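Local coordinates for PelD (Pseudomonas aeruginosa, PDB 4EU0), which binds the second messenger cyclic di-GMP through a part made of GAF and GGDEF-like domains, as an effector in pellicle formation, at residues 29-32 / 33-37; 140-143 / 144-148. One frame throughout, in Å; residues are numbered along the deposited sequence.

Contact 1. Residues 29-32 / 33-37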
loop_
_atom_site.group_PDB
_atom_site.type_symbol
_atom_site.label_atom_id
_atom_site.label_comp_id
_atom_site.label_asym_id
_atom_site.label_seq_id
_atom_site.Cartn_x
_atom_site.Cartn_y
_atom_site.Cartn_z
ATOM N N GLU A 29 11.546 7.578 14.508
ATOM C CA GLU A 29 11.804 8.996 14.238
ATOM C C GLU A 29 11.399 9.375 12.812
ATOM O O GLU A 29 10.816 10.435 12.587
ATOM C CB GLU A 29 13.268 9.380 14.547
ATOM C CG GLU A 29 14.293 9.114 13.438
ATOM C CD GLU A 29 14.731 7.659 13.356
ATOM O OE1 GLU A 29 15.551 7.234 14.198
ATOM O OE2 GLU A 29 14.268 6.948 12.437
ATOM N N THR A 30 11.693 8.488 11.867
ATOM C CA THR A 30 11.338 8.681 10.466
ATOM C C THR A 30 9.826 8.629 10.266
ATOM O O THR A 30 9.265 9.446 9.526
ATOM C CB THR A 30 12.040 7.637 9.573
ATOM O OG1 THR A 30 13.457 7.844 9.639
ATOM C CG2 THR A 30 11.577 7.741 8.122
ATOM N N VAL A 31 9.175 7.670 10.925
ATOM C CA VAL A 31 7.720 7.516 10.831
ATOM C C VAL A 31 7.036 8.775 11.357
ATOM O O VAL A 31 6.183 9.357 10.684
ATOM C CB VAL A 31 7.209 6.253 11.585
ATOM C CG1 VAL A 31 5.676 6.226 11.630
ATOM C CG2 VAL A 31 7.738 4.982 10.928
ATOM N N LEU A 32 7.433 9.203 12.552
ATOM C CA LEU A 32 6.905 10.434 13.129
ATOM C C LEU A 32 7.161 11.662 12.245
ATOM O O LEU A 32 6.260 12.484 12.045
ATOM C CB LEU A 32 7.465 10.650 14.535
ATOM C CG LEU A 32 7.013 11.926 15.252
ATOM C CD1 LEU A 32 5.501 11.951 15.436
ATOM C CD2 LEU A 32 7.708 12.029 16.574
ATOM N N ALA A 33 8.378 11.775 11.712
ATOM C CA ALA A 33 8.741 12.885 10.821
ATOM C C ALA A 33 7.830 12.942 9.596
ATOM O O ALA A 33 7.359 14.016 9.220
ATOM C CB ALA A 33 10.200 12.786 10.394
ATOM N N LEU A 34 7.588 11.779 8.990
ATOM C CA LEU A 34 6.688 11.661 7.843
ATOM C C LEU A 34 5.275 12.120 8.199
ATOM O O LEU A 34 4.682 12.932 7.481
ATOM C CB LEU A 34 6.662 10.226 7.314
ATOM C CG LEU A 34 7.781 9.739 6.392
ATOM C CD1 LEU A 34 7.525 8.278 6.015
ATOM C CD2 LEU A 34 7.880 10.603 5.143
ATOM N N LEU A 35 4.748 11.606 9.308
ATOM C CA LEU A 35 3.424 12.002 9.786
ATOM C C LEU A 35 3.373 13.495 10.107
ATOM O O LEU A 35 2.372 14.160 9.825
ATOM C CB LEU A 35 3.003 11.155 10.994
ATOM C CG LEU A 35 2.610 9.703 10.668
ATOM C CD1 LEU A 35 2.756 8.814 11.881
ATOM C CD2 LEU A 35 1.181 9.641 10.116
ATOM N N ALA A 36 4.459 14.009 10.685
ATOM C CA ALA A 36 4.591 15.441 11.000
ATOM C C ALA A 36 4.574 16.318 9.749
ATOM O O ALA A 36 3.936 17.377 9.738
ATOM C CB ALA A 36 5.853 15.697 11.810
ATOM N N GLN A 37 5.278 15.863 8.710
ATOM C CA GLN A 37 5.353 16.543 7.414
ATOM C C GLN A 37 3.968 16.694 6.783
ATOM O O GLN A 37 3.551 17.801 6.442
ATOM C CB GLN A 37 6.300 15.771 6.477
ATOM C CG GLN A 37 6.415 16.292 5.037
ATOM C CD GLN A 37 7.103 15.293 4.098
ATOM O OE1 GLN A 37 7.654 14.279 4.539
ATOM N NE2 GLN A 37 7.068 15.578 2.799
#
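Val31 and Leu35, one helical turn apart, make the side-chain contact of this stretch. They lie alongside each other and point the same way, with Val31 CG1 3.9 Å from Leu35 CD1. Val31 CG1 stands anti to its own backbone N (chi1 172°), which gives it the place next to the following turn. A beta-branched valine and a longer leucine suit this strip because it faces helix 133-150, where Val31 rests on Ile146 and Leu35 on Leu142.

The backbone bonds are those of a regular alpha-helix, i to i+4. The N-H of Leu35 points almost straight at Val31 O, 171° at the hydrogen, with N and O 3.0 Å apart. The bond from Ala36 N to Leu32 O is shorter, 2.7 Å. The small methyl Ala36 CB sits 3.2 Å from the same Leu32 O.

Glu29 and Thr30 lie in the first turn of helix 28-39, where backbone N-H groups lack a helical partner, so a carboxylate and a hydroxyl suit it. Glu29 OE2 accepts from Thr30 N at 3.1 Å and from Thr30 OG1 at 3.0 Å, both on its anti side but from opposite faces of the carboxylate plane.

Leu32 and Leu35 both meet Leu121 of the sheet, while Thr30 and Leu34 touch helix 2-16. Helix 28-39 thus packs between the antiparallel sheet and neighbouring helices, as in the alpha/beta GAF fold.

Contact 2. Residues 140-143 / 144-148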
loop_
_atom_site.group_PDB
_atom_site.type_symbol
_atom_site.label_atom_id
_atom_site.label_comp_id
_atom_site.label_asym_id
_atom_site.label_seq_id
_atom_site.Cartn_x
_atom_site.Cartn_y
_atom_site.Cartn_z
ATOM N N ALA A 140 -4.472 9.508 7.960
ATOM C CA ALA A 140 -4.998 8.144 7.996
ATOM C C ALA A 140 -4.437 7.304 6.847
ATOM O O ALA A 140 -4.042 6.152 7.050
ATOM C CB ALA A 140 -6.525 8.157 7.976
ATOM N N ILE A 141 -4.360 7.897 5.659
ATOM C CA ILE A 141 -3.800 7.208 4.487
ATOM C C ILE A 141 -2.355 6.820 4.744
ATOM O O ILE A 141 -1.966 5.669 4.549
ATOM C CB ILE A 141 -3.878 8.065 3.204
ATOM C CG1 ILE A 141 -5.344 8.297 2.816
ATOM C CG2 ILE A 141 -3.041 7.399 2.063
ATOM C CD1 ILE A 141 -5.552 9.415 1.807
ATOM N N LEU A 142 -1.562 7.774 5.208
ATOM C CA LEU A 142 -0.157 7.521 5.478
ATOM C C LEU A 142 0.031 6.473 6.581
ATOM O O LEU A 142 0.856 5.570 6.441
ATOM C CB LEU A 142 0.559 8.836 5.816
ATOM C CG LEU A 142 2.074 8.906 6.022
ATOM C CD1 LEU A 142 2.871 8.455 4.790
ATOM C CD2 LEU A 142 2.462 10.330 6.422
ATOM N N ALA A 143 -0.738 6.588 7.667
ATOM C CA ALA A 143 -0.630 5.652 8.789
ATOM C C ALA A 143 -0.855 4.196 8.354
ATOM O O ALA A 143 -0.129 3.291 8.784
ATOM C CB ALA A 143 -1.584 6.043 9.920
ATOM N N GLY A 144 -1.853 3.979 7.493
ATOM C CA GLY A 144 -2.188 2.633 7.029
ATOM C C GLY A 144 -1.061 2.048 6.201
ATOM O O GLY A 144 -0.658 0.894 6.387
ATOM N N HIS A 145 -0.538 2.852 5.286
ATOM C CA HIS A 145 0.588 2.415 4.473
ATOM C C HIS A 145 1.839 2.133 5.295
ATOM O O HIS A 145 2.495 1.127 5.076
ATOM C CB HIS A 145 0.863 3.400 3.341
ATOM C CG HIS A 145 -0.103 3.271 2.212
ATOM N ND1 HIS A 145 -1.355 3.845 2.231
ATOM C CD2 HIS A 145 -0.017 2.589 1.048
ATOM C CE1 HIS A 145 -1.992 3.538 1.114
ATOM N NE2 HIS A 145 -1.202 2.777 0.380
ATOM N N ILE A 146 2.149 2.993 6.262
ATOM C CA ILE A 146 3.314 2.753 7.103
ATOM C C ILE A 146 3.184 1.445 7.875
ATOM O O ILE A 146 4.136 0.675 7.943
ATOM C CB ILE A 146 3.591 3.919 8.066
ATOM C CG1 ILE A 146 3.988 5.164 7.271
ATOM C CG2 ILE A 146 4.714 3.545 9.059
ATOM C CD1 ILE A 146 3.875 6.470 8.066
ATOM N N ALA A 147 2.004 1.203 8.449
ATOM C CA ALA A 147 1.735 -0.021 9.189
ATOM C C ALA A 147 2.013 -1.274 8.361
ATOM O O ALA A 147 2.578 -2.239 8.875
ATOM C CB ALA A 147 0.299 -0.033 9.707
ATOM N N ASP A 148 1.612 -1.251 7.088
ATOM C CA ASP A 148 1.842 -2.381 6.175
ATOM C C ASP A 148 3.322 -2.643 5.970
ATOM O O ASP A 148 3.766 -3.792 5.955
ATOM C CB ASP A 148 1.235 -2.115 4.797
ATOM C CG ASP A 148 -0.269 -2.094 4.812
ATOM O OD1 ASP A 148 -0.872 -2.483 5.840
ATOM O OD2 ASP A 148 -0.839 -1.687 3.773
#
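His145 turns its ring back onto the carbonyl of Ile141, four residues earlier in helix 133-150 of the GAF domain. Ile141 O takes two N-H groups: His145 N at 3.2 Å, in the usual helical bond, and His145 ND1 at 3.0 Å. The two donors come from opposite faces of the carbonyl plane, and ND1 stands above it by 39°. Ile141 O itself lies at the edge of the imidazole, in the ring plane, so the bond fixes the ring's rotation about CB-CG. Ile141 CG2 runs beside the ring, 3.9 Å from His145 ND1.

On another face Leu142 and Ile146 cross at a slant, with Leu142 CG 3.7 Å from Ile146 CD1; bulky aliphatics suit this side, which meets helices 2-16 and 28-39. Ile146 CG1 lies beside its own backbone N (chi1 -66°) and comes to 3.3 Å from Leu142 O. Ala143 and Ala147 are small enough to let the helix sit close on Leu110 of strand 106-111.

Farther out, helix 162-181 borders the histidine through Arg173 and Asp177. Arg173 also serves the buried acid of the next turn, its NE forming a salt bridge with Asp148 OD2.

How the contacts relate
Contacts 1 and 2 each span about two and a half turns, on helices 28-39 and 133-150 of the same GAF domain, their centres 12 Å apart. They meet by packing: Val31 CG2 lies 3.8 Å from Ile146 CG2, and the methyl Leu142 CD2 is 3.6 Å from the backbone oxygen Leu34 O. Helix 2-16 joins both: its Leu10 touches Thr30 and Leu34 as well as Ile146. That helix also carries Arg4, which contacts cyclic di-GMP. The side chain of His145 is about 8 Å from that of Arg4, and the side chain of Leu34 about 11 Å from it. The bound dinucleotide is about 12 Å from the His145 side chain, beyond direct contact.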